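Local atomic coordinates of major royal jelly protein 1 (Apis mellifera, PDB entry 5YYL), a protein that makes up the largest share of royal jelly protein, probably nourishes developing honeybee larvae, and binds the sterol 24-methylenecholesterol. Residues Val316-Leu321 / Glu409-Thr414; Lys309-Ser314 / Trp330-Thr335; Gln299-Thr304 / His339-Val344; Ser187-Ser192 / Asn263-Ser268. All blocks are in the same frame, centred on the assembly; numbering follows the deposited sequence.

Contact 1: Val316-Leu321 / Glu409-Thr414; sequences VLFFGL and ELILNT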
loop_
_atom_site.group_PDB
_atom_site.type_symbol
_atom_site.label_atom_id
_atom_site.label_comp_id
_atom_site.label_asym_id
_atom_site.label_seq_id
_atom_site.Cartn_x
_atom_site.Cartn_y
_atom_site.Cartn_z
ATOM N N VAL A 316 -26.320 22.492 15.896
ATOM C CA VAL A 316 -26.176 22.451 17.355
ATOM C C VAL A 316 -25.393 23.679 17.830
ATOM O O VAL A 316 -24.255 23.901 17.388
ATOM C CB VAL A 316 -25.409 21.201 17.800
ATOM C CG1 VAL A 316 -25.390 21.100 19.320
ATOM C CG2 VAL A 316 -26.032 19.951 17.176
ATOM N N LEU A 317 -26.002 24.476 18.715
ATOM C CA LEU A 317 -25.357 25.661 19.319
ATOM C C LEU A 317 -24.681 25.247 20.618
ATOM O O LEU A 317 -25.338 24.711 21.505
ATOM C CB LEU A 317 -26.375 26.751 19.651
ATOM C CG LEU A 317 -25.895 27.966 20.484
ATOM C CD1 LEU A 317 -25.216 29.023 19.620
ATOM C CD2 LEU A 317 -27.037 28.602 21.281
ATOM N N PHE A 318 -23.386 25.531 20.727
ATOM C CA PHE A 318 -22.633 25.331 21.952
ATOM C C PHE A 318 -22.328 26.678 22.565
ATOM O O PHE A 318 -22.166 27.672 21.849
ATOM C CB PHE A 318 -21.340 24.589 21.677
ATOM C CG PHE A 318 -21.542 23.157 21.319
ATOM C CD1 PHE A 318 -21.514 22.180 22.302
ATOM C CD2 PHE A 318 -21.764 22.785 19.999
ATOM C CE1 PHE A 318 -21.714 20.851 21.982
ATOM C CE2 PHE A 318 -21.964 21.458 19.669
ATOM C CZ PHE A 318 -21.943 20.489 20.664
ATOM N N PHE A 319 -22.250 26.695 23.896
ATOM C CA PHE A 319 -21.973 27.913 24.635
ATOM C C PHE A 319 -21.421 27.646 26.023
ATOM O O PHE A 319 -21.828 26.708 26.697
ATOM C CB PHE A 319 -23.235 28.767 24.730
ATOM C CG PHE A 319 -24.424 28.043 25.282
ATOM C CD1 PHE A 319 -24.634 27.980 26.649
ATOM C CD2 PHE A 319 -25.353 27.442 24.428
ATOM C CE1 PHE A 319 -25.731 27.312 27.162
ATOM C CE2 PHE A 319 -26.457 26.776 24.935
ATOM C CZ PHE A 319 -26.646 26.714 26.305
ATOM N N GLY A 320 -20.499 28.498 26.452
ATOM C CA GLY A 320 -19.887 28.380 27.749
ATOM C C GLY A 320 -20.767 28.997 28.821
ATOM O O GLY A 320 -21.309 30.080 28.641
ATOM N N LEU A 321 -20.869 28.305 29.951
ATOM C CA LEU A 321 -21.673 28.739 31.064
ATOM C C LEU A 321 -20.717 29.211 32.154
ATOM O O LEU A 321 -20.100 28.409 32.824
ATOM C CB LEU A 321 -22.556 27.583 31.521
ATOM C CG LEU A 321 -23.683 27.245 30.526
ATOM C CD1 LEU A 321 -24.105 25.791 30.573
ATOM C CD2 LEU A 321 -24.899 28.128 30.736
ATOM N N GLU A 409 -20.143 12.687 19.355
ATOM C CA GLU A 409 -19.850 11.972 20.614
ATOM C C GLU A 409 -20.238 12.768 21.886
ATOM O O GLU A 409 -20.570 12.192 22.920
ATOM C CB GLU A 409 -18.364 11.569 20.676
ATOM C CG GLU A 409 -18.063 10.330 21.519
ATOM C CD GLU A 409 -16.635 9.758 21.357
ATOM O OE1 GLU A 409 -16.090 9.230 22.365
ATOM O OE2 GLU A 409 -16.050 9.801 20.243
ATOM N N LEU A 410 -20.200 14.093 21.808
ATOM C CA LEU A 410 -20.451 14.960 22.963
ATOM C C LEU A 410 -21.951 15.023 23.270
ATOM O O LEU A 410 -22.350 15.010 24.427
ATOM C CB LEU A 410 -19.868 16.357 22.660
ATOM C CG LEU A 410 -19.450 17.393 23.705
ATOM C CD1 LEU A 410 -18.678 16.799 24.862
ATOM C CD2 LEU A 410 -18.626 18.479 23.036
ATOM N N ILE A 411 -22.769 15.040 22.230
ATOM C CA ILE A 411 -24.211 15.222 22.341
ATOM C C ILE A 411 -25.055 13.940 22.171
ATOM O O ILE A 411 -26.255 13.974 22.423
ATOM C CB ILE A 411 -24.729 16.272 21.334
ATOM C CG1 ILE A 411 -24.601 15.771 19.879
ATOM C CG2 ILE A 411 -24.015 17.588 21.546
ATOM C CD1 ILE A 411 -24.878 16.824 18.824
ATOM N N LEU A 412 -24.435 12.828 21.770
ATOM C CA LEU A 412 -25.136 11.564 21.520
ATOM C C LEU A 412 -25.941 11.133 22.730
ATOM O O LEU A 412 -25.436 11.186 23.846
ATOM C CB LEU A 412 -24.134 10.437 21.189
ATOM C CG LEU A 412 -24.727 9.084 20.747
ATOM C CD1 LEU A 412 -25.446 9.209 19.412
ATOM C CD2 LEU A 412 -23.613 8.057 20.667
ATOM N N ASN A 413 -27.171 10.674 22.491
ATOM C CA ASN A 413 -28.123 10.313 23.555
ATOM C C ASN A 413 -28.396 11.481 24.538
ATOM O O ASN A 413 -28.471 11.268 25.765
ATOM C CB ASN A 413 -27.636 9.071 24.344
ATOM C CG ASN A 413 -27.246 7.903 23.449
ATOM O OD1 ASN A 413 -27.825 7.702 22.398
ATOM N ND2 ASN A 413 -26.263 7.120 23.880
ATOM N N THR A 414 -28.483 12.703 24.012
ATOM C CA THR A 414 -28.877 13.878 24.804
ATOM C C THR A 414 -29.838 14.698 23.973
ATOM O O THR A 414 -29.906 14.517 22.757
ATOM C CB THR A 414 -27.687 14.795 25.239
ATOM O OG1 THR A 414 -27.258 15.616 24.148
ATOM C CG2 THR A 414 -26.496 13.985 25.766
#
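The ring of Phe318 presents its CE1 and CZ atoms to Leu410 and Ile411, which approach it at a slant. Phe318 CZ lies 3.7 Å from Ile411 CG2, and the side chains of these two residues run at about a right angle to each other. On the neighbouring ring atom, Phe318 CE1 is 4.0 Å from Leu410 CD2. The aromatic ring of Phe319 is turned to the other side of strand 316-321, where Leu321 CD2 sits at its edge, in the ring plane. Beside Phe318, Val316 and Ile411 meet tip to tip, with Val316 CG2 at 3.7 Å from Ile411 CD1. The first torsion of Ile411 puts CG1 between the backbone N and the carbonyl carbon (chi1 68°), which sends CD1 to the valine and leaves CG2 for the phenylalanine, one branch for each partner. Helix 407-411 ends here, and the chain reverses in a type II turn from Ile411 to Thr414. Within it Thr414 OG1 donates to Ile411 O over 2.6 Å, the donor tilted 23° from the carbonyl plane. The same turn faces a second subunit: Asn413 ND2 bonds to Leu412 O and Glu409 O of that copy, and the reciprocal bonds are made as well. The packing of Val316 and Phe318 on Leu410 and Ile411 joins the propeller blade formed by residues 306-346 to the helix that follows strand 400-406. All four touching side chains are buried and hydrocarbon, so the join is apolar, while the polar bonds of Thr414 and Asn413 lie within the turn region and at the subunit interface.

Contact 2: Lys309-Ser314 / Trp330-Thr335; sequences KVVSKS and WNEHRT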
loop_
_atom_site.group_PDB
_atom_site.type_symbol
_atom_site.label_atom_id
_atom_site.label_comp_id
_atom_site.label_asym_id
_atom_site.label_seq_id
_atom_site.Cartn_x
_atom_site.Cartn_y
_atom_site.Cartn_z
ATOM N N LYS A 309 -19.464 31.315 21.967
ATOM C CA LYS A 309 -20.522 30.526 21.345
ATOM C C LYS A 309 -20.068 29.992 19.988
ATOM O O LYS A 309 -19.282 30.623 19.304
ATOM C CB LYS A 309 -21.778 31.396 21.179
ATOM C CG LYS A 309 -22.845 31.206 22.246
ATOM C CD LYS A 309 -23.738 32.425 22.496
ATOM C CE LYS A 309 -23.167 33.236 23.640
ATOM N NZ LYS A 309 -23.728 34.589 23.820
ATOM N N VAL A 310 -20.602 28.852 19.586
ATOM C CA VAL A 310 -20.348 28.315 18.261
ATOM C C VAL A 310 -21.507 27.418 17.830
ATOM O O VAL A 310 -22.144 26.798 18.665
ATOM C CB VAL A 310 -18.986 27.560 18.231
ATOM C CG1 VAL A 310 -18.999 26.320 19.124
ATOM C CG2 VAL A 310 -18.567 27.195 16.812
ATOM N N VAL A 311 -21.777 27.367 16.530
ATOM C CA VAL A 311 -22.804 26.507 15.958
ATOM C C VAL A 311 -22.195 25.547 14.952
ATOM O O VAL A 311 -21.411 25.942 14.105
ATOM C CB VAL A 311 -23.901 27.304 15.231
ATOM C CG1 VAL A 311 -25.110 26.411 14.995
ATOM C CG2 VAL A 311 -24.319 28.554 16.028
ATOM N N SER A 312 -22.576 24.278 15.037
ATOM C CA SER A 312 -22.151 23.255 14.076
ATOM C C SER A 312 -22.881 23.471 12.761
ATOM O O SER A 312 -23.959 24.069 12.745
ATOM C CB SER A 312 -22.470 21.866 14.622
ATOM O OG SER A 312 -23.848 21.760 14.963
ATOM N N LYS A 313 -22.312 22.980 11.661
ATOM C CA LYS A 313 -23.042 22.922 10.380
ATOM C C LYS A 313 -24.375 22.183 10.574
ATOM O O LYS A 313 -25.395 22.594 10.027
ATOM C CB LYS A 313 -22.221 22.211 9.280
ATOM C CG LYS A 313 -20.936 22.910 8.826
ATOM N N SER A 314 -24.355 21.133 11.401
ATOM C CA SER A 314 -25.565 20.342 11.715
ATOM C C SER A 314 -26.644 21.016 12.615
ATOM O O SER A 314 -27.691 20.409 12.886
ATOM C CB SER A 314 -25.140 19.004 12.335
ATOM O OG SER A 314 -24.356 19.208 13.495
ATOM N N TRP A 330 -27.567 23.397 22.670
ATOM C CA TRP A 330 -28.966 23.523 22.301
ATOM C C TRP A 330 -29.095 23.308 20.799
ATOM O O TRP A 330 -28.403 23.966 20.037
ATOM C CB TRP A 330 -29.498 24.895 22.677
ATOM C CG TRP A 330 -30.826 25.179 22.091
ATOM C CD1 TRP A 330 -32.007 24.669 22.491
ATOM C CD2 TRP A 330 -31.118 26.052 20.991
ATOM N NE1 TRP A 330 -33.036 25.163 21.714
ATOM C CE2 TRP A 330 -32.514 26.011 20.783
ATOM C CE3 TRP A 330 -30.337 26.855 20.156
ATOM C CZ2 TRP A 330 -33.141 26.731 19.770
ATOM C CZ3 TRP A 330 -30.972 27.584 19.146
ATOM C CH2 TRP A 330 -32.357 27.518 18.970
ATOM N N ASN A 331 -29.982 22.402 20.387
ATOM C CA ASN A 331 -30.218 22.113 18.974
ATOM C C ASN A 331 -31.220 23.121 18.402
ATOM O O ASN A 331 -32.246 23.409 19.021
ATOM C CB ASN A 331 -30.743 20.694 18.789
ATOM C CG ASN A 331 -30.577 20.190 17.363
ATOM O OD1 ASN A 331 -31.061 20.813 16.403
ATOM N ND2 ASN A 331 -29.902 19.023 17.216
ATOM N N GLU A 332 -30.908 23.657 17.220
ATOM C CA GLU A 332 -31.767 24.642 16.570
ATOM C C GLU A 332 -33.069 24.043 16.057
ATOM O O GLU A 332 -34.060 24.778 15.896
ATOM C CB GLU A 332 -31.059 25.289 15.391
ATOM C CG GLU A 332 -29.933 26.238 15.750
ATOM C CD GLU A 332 -29.370 26.910 14.521
ATOM O OE1 GLU A 332 -28.638 26.229 13.752
ATOM O OE2 GLU A 332 -29.690 28.094 14.298
ATOM N N HIS A 333 -33.058 22.731 15.779
ATOM C CA HIS A 333 -34.274 22.005 15.400
ATOM C C HIS A 333 -35.344 22.011 16.503
ATOM O O HIS A 333 -36.538 21.992 16.201
ATOM C CB HIS A 333 -33.955 20.558 15.002
ATOM C CG HIS A 333 -33.097 20.444 13.780
ATOM N ND1 HIS A 333 -31.787 20.010 13.820
ATOM C CD2 HIS A 333 -33.355 20.727 12.482
ATOM C CE1 HIS A 333 -31.279 20.019 12.602
ATOM N NE2 HIS A 333 -32.215 20.439 11.769
ATOM N N ARG A 334 -34.912 22.042 17.763
ATOM C CA ARG A 334 -35.824 22.105 18.897
ATOM C C ARG A 334 -36.200 23.549 19.187
ATOM O O ARG A 334 -35.645 24.490 18.601
ATOM C CB ARG A 334 -35.216 21.485 20.158
ATOM C CG ARG A 334 -34.600 20.112 20.015
ATOM C CD ARG A 334 -35.497 18.945 20.364
ATOM N NE ARG A 334 -34.673 17.728 20.393
ATOM C CZ ARG A 334 -35.030 16.549 20.912
ATOM N NH1 ARG A 334 -36.235 16.374 21.466
ATOM N NH2 ARG A 334 -34.163 15.531 20.873
ATOM N N THR A 335 -37.170 23.709 20.085
ATOM C CA THR A 335 -37.661 25.014 20.481
ATOM C C THR A 335 -36.750 25.585 21.571
ATOM O O THR A 335 -36.278 24.853 22.442
ATOM C CB THR A 335 -39.118 24.941 21.008
ATOM O OG1 THR A 335 -39.176 24.134 22.191
ATOM C CG2 THR A 335 -40.056 24.363 19.947
#
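At one end of the beta-propeller blade formed by residues 306-346, Val311, as its strand finishes, meets Glu332, the middle residue of an Asx turn. Val311 CG1 lies 3.7 Å from Glu332 OE1, the two side chains crossing at about a right angle. This methyl group packs against a carboxylate whose oxygens are engaged by hydroxyls: OE2 with Tyr266 and Thr262, OE1 with Ser259. In the turn, Asn331 OD1 accepts from His333 N over 2.8 Å, in the carbonyl plane and on a lone pair, with an N-H...O angle of 154°. A second, weak bond from His333 ND1 reaches Asn331 OD1 at 2.8 Å and probably helps to set the imidazole. His333 CE1 comes within 3.6 Å of Ser314 O. In the facing loop, Ser312 OG donates to Ser314 OG over 3.0 Å, and Ser314 OG also bonds to Glu376. Strand 316-321 runs between the two strands involved, pairing with 306-311 and with 326-331, so the contact reaches across this inner strand at the end where the loops leave the sheet. Strands 353-361 and 373-383 of the following sheet pack against Val310 and Ser312.

Contact 3: Gln299-Thr304 / His339-Val344; sequences QNILDT and HNIRTV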
loop_
_atom_site.group_PDB
_atom_site.type_symbol
_atom_site.label_atom_id
_atom_site.label_comp_id
_atom_site.label_asym_id
_atom_site.label_seq_id
_atom_site.Cartn_x
_atom_site.Cartn_y
_atom_site.Cartn_z
ATOM N N GLN A 299 -35.298 35.621 26.869
ATOM C CA GLN A 299 -34.551 36.350 27.907
ATOM C C GLN A 299 -34.515 35.544 29.208
ATOM O O GLN A 299 -35.436 34.782 29.502
ATOM C CB GLN A 299 -35.174 37.714 28.172
ATOM C CG GLN A 299 -34.239 38.662 28.907
ATOM C CD GLN A 299 -34.888 39.969 29.347
ATOM O OE1 GLN A 299 -34.338 40.676 30.205
ATOM N NE2 GLN A 299 -36.058 40.298 28.765
ATOM N N ASN A 300 -33.437 35.710 29.974
ATOM C CA ASN A 300 -33.250 35.036 31.259
ATOM C C ASN A 300 -33.439 33.514 31.174
ATOM O O ASN A 300 -33.856 32.877 32.144
ATOM C CB ASN A 300 -34.171 35.657 32.318
ATOM C CG ASN A 300 -33.991 37.171 32.431
ATOM O OD1 ASN A 300 -32.870 37.672 32.558
ATOM N ND2 ASN A 300 -35.098 37.904 32.380
ATOM N N ILE A 301 -33.106 32.937 30.017
ATOM C CA ILE A 301 -33.288 31.507 29.772
ATOM C C ILE A 301 -32.234 30.634 30.443
ATOM O O ILE A 301 -32.485 29.469 30.680
ATOM C CB ILE A 301 -33.344 31.171 28.265
ATOM C CG1 ILE A 301 -33.784 29.708 28.066
ATOM C CG2 ILE A 301 -32.013 31.450 27.563
ATOM C CD1 ILE A 301 -34.238 29.367 26.665
ATOM N N LEU A 302 -31.049 31.165 30.722
ATOM C CA LEU A 302 -29.982 30.398 31.408
ATOM C C LEU A 302 -29.911 30.819 32.869
ATOM O O LEU A 302 -30.322 31.917 33.232
ATOM C CB LEU A 302 -28.618 30.614 30.724
ATOM C CG LEU A 302 -28.578 30.481 29.199
ATOM C CD1 LEU A 302 -27.217 30.889 28.671
ATOM C CD2 LEU A 302 -28.923 29.067 28.777
ATOM N N ASP A 303 -29.381 29.944 33.712
ATOM C CA ASP A 303 -29.205 30.240 35.135
ATOM C C ASP A 303 -27.974 31.110 35.395
ATOM O O ASP A 303 -27.912 31.783 36.425
ATOM C CB ASP A 303 -29.096 28.942 35.938
ATOM C CG ASP A 303 -30.385 28.139 35.927
ATOM O OD1 ASP A 303 -31.452 28.687 36.302
ATOM O OD2 ASP A 303 -30.348 26.957 35.542
ATOM N N THR A 304 -26.990 31.070 34.484
ATOM C CA THR A 304 -25.781 31.896 34.574
ATOM C C THR A 304 -25.493 32.596 33.235
ATOM O O THR A 304 -26.215 32.408 32.260
ATOM C CB THR A 304 -24.575 31.041 35.034
ATOM O OG1 THR A 304 -23.424 31.873 35.214
ATOM C CG2 THR A 304 -24.241 29.846 34.025
ATOM N N HIS A 339 -35.976 23.171 28.803
ATOM C CA HIS A 339 -35.976 21.696 28.678
ATOM C C HIS A 339 -35.217 21.152 27.442
ATOM O O HIS A 339 -34.941 19.947 27.358
ATOM C CB HIS A 339 -37.402 21.111 28.796
ATOM C CG HIS A 339 -38.192 21.102 27.518
ATOM N ND1 HIS A 339 -38.351 19.963 26.751
ATOM C CD2 HIS A 339 -38.893 22.078 26.893
ATOM C CE1 HIS A 339 -39.099 20.245 25.697
ATOM N NE2 HIS A 339 -39.441 21.522 25.759
ATOM N N ASN A 340 -34.872 22.037 26.507
ATOM C CA ASN A 340 -33.986 21.702 25.383
ATOM C C ASN A 340 -32.509 22.138 25.529
ATOM O O ASN A 340 -31.694 21.843 24.652
ATOM C CB ASN A 340 -34.588 22.283 24.101
ATOM C CG ASN A 340 -35.934 21.693 23.778
ATOM O OD1 ASN A 340 -36.226 20.557 24.153
ATOM N ND2 ASN A 340 -36.765 22.457 23.084
ATOM N N ILE A 341 -32.184 22.845 26.614
ATOM C CA ILE A 341 -30.822 23.242 26.949
ATOM C C ILE A 341 -30.212 22.195 27.888
ATOM O O ILE A 341 -30.772 21.914 28.946
ATOM C CB ILE A 341 -30.814 24.645 27.593
ATOM C CG1 ILE A 341 -31.241 25.651 26.533
ATOM C CG2 ILE A 341 -29.450 25.007 28.164
ATOM C CD1 ILE A 341 -31.624 27.009 27.067
ATOM N N ARG A 342 -29.077 21.618 27.496
ATOM C CA ARG A 342 -28.340 20.685 28.363
ATOM C C ARG A 342 -26.882 21.102 28.496
ATOM O O ARG A 342 -26.325 21.742 27.590
ATOM C CB ARG A 342 -28.449 19.224 27.852
ATOM C CG ARG A 342 -29.878 18.671 27.688
ATOM C CD ARG A 342 -30.528 18.080 28.956
ATOM N NE ARG A 342 -31.998 18.112 28.925
ATOM C CZ ARG A 342 -32.789 17.059 28.712
ATOM N N THR A 343 -26.272 20.780 29.638
ATOM C CA THR A 343 -24.842 21.008 29.817
ATOM C C THR A 343 -24.119 19.702 29.505
ATOM O O THR A 343 -24.449 18.668 30.048
ATOM C CB THR A 343 -24.451 21.569 31.205
ATOM O OG1 THR A 343 -24.142 20.507 32.097
ATOM C CG2 THR A 343 -25.562 22.440 31.776
ATOM N N VAL A 344 -23.123 19.783 28.624
ATOM C CA VAL A 344 -22.511 18.619 28.001
ATOM C C VAL A 344 -21.107 18.286 28.527
ATOM O O VAL A 344 -20.667 17.165 28.395
ATOM C CB VAL A 344 -22.500 18.850 26.473
ATOM C CG1 VAL A 344 -21.306 19.693 26.016
ATOM C CG2 VAL A 344 -22.560 17.543 25.739
#
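Ile341 brings the approach to the last strand of a beta-propeller blade, formed by residues 306-346, against Ile301 and Leu302 in the loop that enters the blade from strand 295-298. Its CB points toward that loop and splits into two branches. The short one, CG2, lies 4.1 Å from Leu302 CD2 and also packs on the ring of Phe319. The long one leaves along CG1, anti to the carbonyl carbon (chi1 -67°), and passes close to the indole of Trp330. From there it runs out nearly straight (chi2 165°), and its terminal CD1 enters the pair of loop side chains. Ile341 CD1 sits 3.5 Å from Ile301 CD1 and 3.6 Å from Ile301 CG1, so it lies against the outer half of that side chain. The side chain of Leu302 crosses that of Ile341 at about a right angle, although its CB does not point straight at Ile341; only its far end closes in.

The contact is thus one isoleucine set against two successive apolar residues of the inter-blade loop. Polar bonds flank it: Asp303 OD1 makes a salt bridge with Arg338, and Leu302 pairs through its backbone with Thr273, which ties the loop to the preceding blade. Leu275 of strand 275-279 packs on Ile301. The last apolar touch on the isoleucine tip comes from the leucine: Leu302 CD2 stands 3.8 Å from Ile341 CD1.

Contact 4: Ser187-Ser192 / Asn263-Ser268; sequences SLAVQS and NNLYYS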
loop_
_atom_site.group_PDB
_atom_site.type_symbol
_atom_site.label_atom_id
_atom_site.label_comp_id
_atom_site.label_asym_id
_atom_site.label_seq_id
_atom_site.Cartn_x
_atom_site.Cartn_y
_atom_site.Cartn_z
ATOM N N SER A 187 -15.882 40.459 19.191
ATOM C CA SER A 187 -16.554 39.276 18.637
ATOM C C SER A 187 -16.700 39.413 17.123
ATOM O O SER A 187 -16.839 40.519 16.604
ATOM C CB SER A 187 -17.930 39.064 19.294
ATOM O OG SER A 187 -18.196 37.681 19.498
ATOM N N LEU A 188 -16.643 38.283 16.430
ATOM C CA LEU A 188 -16.521 38.277 14.977
ATOM C C LEU A 188 -17.182 37.038 14.402
ATOM O O LEU A 188 -17.115 35.945 14.984
ATOM C CB LEU A 188 -15.051 38.312 14.563
ATOM C CG LEU A 188 -14.661 38.232 13.085
ATOM C CD1 LEU A 188 -15.066 39.511 12.375
ATOM C CD2 LEU A 188 -13.164 37.968 12.974
ATOM N N ALA A 189 -17.823 37.216 13.257
ATOM C CA ALA A 189 -18.449 36.118 12.537
ATOM C C ALA A 189 -18.500 36.495 11.077
ATOM O O ALA A 189 -18.720 37.654 10.751
ATOM C CB ALA A 189 -19.839 35.867 13.063
ATOM N N VAL A 190 -18.300 35.517 10.197
ATOM C CA VAL A 190 -18.182 35.778 8.776
ATOM C C VAL A 190 -19.091 34.851 7.976
ATOM O O VAL A 190 -19.160 33.664 8.245
ATOM C CB VAL A 190 -16.720 35.598 8.345
ATOM C CG1 VAL A 190 -16.556 35.883 6.855
ATOM C CG2 VAL A 190 -15.809 36.492 9.184
ATOM N N GLN A 191 -19.769 35.414 6.982
ATOM C CA GLN A 191 -20.724 34.699 6.135
ATOM C C GLN A 191 -20.250 34.781 4.678
ATOM O O GLN A 191 -20.645 35.668 3.938
ATOM C CB GLN A 191 -22.112 35.338 6.325
ATOM C CG GLN A 191 -23.319 34.526 5.899
ATOM C CD GLN A 191 -24.607 35.182 6.386
ATOM O OE1 GLN A 191 -24.818 36.383 6.189
ATOM N NE2 GLN A 191 -25.465 34.401 7.046
ATOM N N SER A 192 -19.364 33.876 4.273
ATOM C CA SER A 192 -18.934 33.806 2.871
ATOM C C SER A 192 -20.077 33.276 1.991
ATOM O O SER A 192 -20.273 32.061 1.880
ATOM C CB SER A 192 -17.676 32.948 2.723
ATOM N N ASN A 263 -28.833 30.650 9.384
ATOM C CA ASN A 263 -28.404 32.050 9.216
ATOM C C ASN A 263 -28.745 32.979 10.399
ATOM O O ASN A 263 -28.679 34.204 10.271
ATOM C CB ASN A 263 -28.931 32.644 7.893
ATOM C CG ASN A 263 -28.509 31.834 6.687
ATOM O OD1 ASN A 263 -27.518 32.159 6.053
ATOM N ND2 ASN A 263 -29.238 30.758 6.382
ATOM N N ASN A 264 -29.088 32.410 11.553
ATOM C CA ASN A 264 -29.252 33.204 12.775
ATOM C C ASN A 264 -27.891 33.512 13.364
ATOM O O ASN A 264 -27.091 32.610 13.552
ATOM C CB ASN A 264 -30.070 32.453 13.799
ATOM C CG ASN A 264 -31.467 32.180 13.328
ATOM O OD1 ASN A 264 -32.099 33.013 12.656
ATOM N ND2 ASN A 264 -31.975 31.018 13.694
ATOM N N LEU A 265 -27.625 34.788 13.615
ATOM C CA LEU A 265 -26.452 35.216 14.372
ATOM C C LEU A 265 -26.853 35.272 15.847
ATOM O O LEU A 265 -27.476 36.239 16.300
ATOM C CB LEU A 265 -25.979 36.586 13.886
ATOM C CG LEU A 265 -24.841 37.243 14.650
ATOM C CD1 LEU A 265 -23.585 36.400 14.510
ATOM C CD2 LEU A 265 -24.641 38.648 14.122
ATOM N N TYR A 266 -26.519 34.210 16.583
ATOM C CA TYR A 266 -26.790 34.138 18.027
ATOM C C TYR A 266 -25.805 35.015 18.775
ATOM O O TYR A 266 -24.673 35.164 18.335
ATOM C CB TYR A 266 -26.706 32.705 18.541
ATOM C CG TYR A 266 -27.749 31.802 17.939
ATOM C CD1 TYR A 266 -29.016 31.688 18.505
ATOM C CD2 TYR A 266 -27.467 31.064 16.807
ATOM C CE1 TYR A 266 -29.984 30.869 17.942
ATOM C CE2 TYR A 266 -28.408 30.232 16.244
ATOM C CZ TYR A 266 -29.662 30.133 16.808
ATOM O OH TYR A 266 -30.595 29.312 16.226
ATOM N N TYR A 267 -26.248 35.587 19.888
ATOM C CA TYR A 267 -25.430 36.468 20.714
ATOM C C TYR A 267 -26.073 36.649 22.081
ATOM O O TYR A 267 -27.168 36.145 22.313
ATOM C CB TYR A 267 -25.260 37.838 20.055
ATOM C CG TYR A 267 -26.544 38.627 19.947
ATOM C CD1 TYR A 267 -26.887 39.578 20.903
ATOM C CD2 TYR A 267 -27.428 38.418 18.881
ATOM C CE1 TYR A 267 -28.069 40.300 20.793
ATOM C CE2 TYR A 267 -28.608 39.131 18.760
ATOM C CZ TYR A 267 -28.923 40.069 19.710
ATOM O OH TYR A 267 -30.095 40.782 19.593
ATOM N N SER A 268 -25.392 37.369 22.966
ATOM C CA SER A 268 -25.984 37.826 24.215
ATOM C C SER A 268 -25.099 38.869 24.855
ATOM O O SER A 268 -23.900 38.869 24.633
ATOM C CB SER A 268 -26.168 36.669 25.181
ATOM O OG SER A 268 -24.951 36.003 25.430
#
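Gln191 swings CG away from its own backbone N (chi1 -162°) and continues extended, which carries its amide across to Asn263, while Leu265 holds CG trans to N (chi1 175°) and sends CD1 to Ala189. The apolar pair is simple: Ala189 CB rests 4.1 Å from Leu265 CD1, a small side chain met by the end of a longer one. At the polar pair, Gln191 NE2 approaches Asn263 OD1 to 3.2 Å, with the side chains at about a right angle and the amide planes 50° apart. The angle is too poor for a hydrogen bond, and the glutamine is held by other residues: NE2 bonds to Thr280 OG1, and OE1 bonds to Tyr204 OH. Thr280 OG1 bonds to Asn263 O as well, so this one hydroxyl links the glutamine amide to the asparagine backbone. Gln191 NE2 also stands 4.0 Å from Asn263 CB, against the aliphatic part of that side chain. Asn263 lies just before strand 264-269, in the connection from strand 253-258.

Around the apolar pair, Leu265 also packs on Tyr204 and Met256, and Ser187 OG bonds to Met256 N, so strand 253-258 takes part in the same joint. The first strand of one four-stranded antiparallel sheet, 185-192, therefore meets the second strand of the next, 264-269, face against face. Such packing between successive sheets is characteristic of the beta-propeller, here with six blades around the axis.

Read from the N terminus, contact 4 comes first: it closes a loop between strands 185-192 and 264-269, joining two successive blades, before any other contact opens. Contact 3 begins in the next inter-blade loop and closes on the last strand of blade 306-346. Contact 2 is nested inside it and bridges two strands of that same blade. Contact 1 opens within both spans and closes far beyond them at 409-414, so it crosses contacts 2 and 3 and ties the blade to the helix after strand 400-406. Contacts 1, 2 and 3 thus share one sheet, and Lys309, whose NZ lies against Ser268 OG, brings contact 2 up to contact 4.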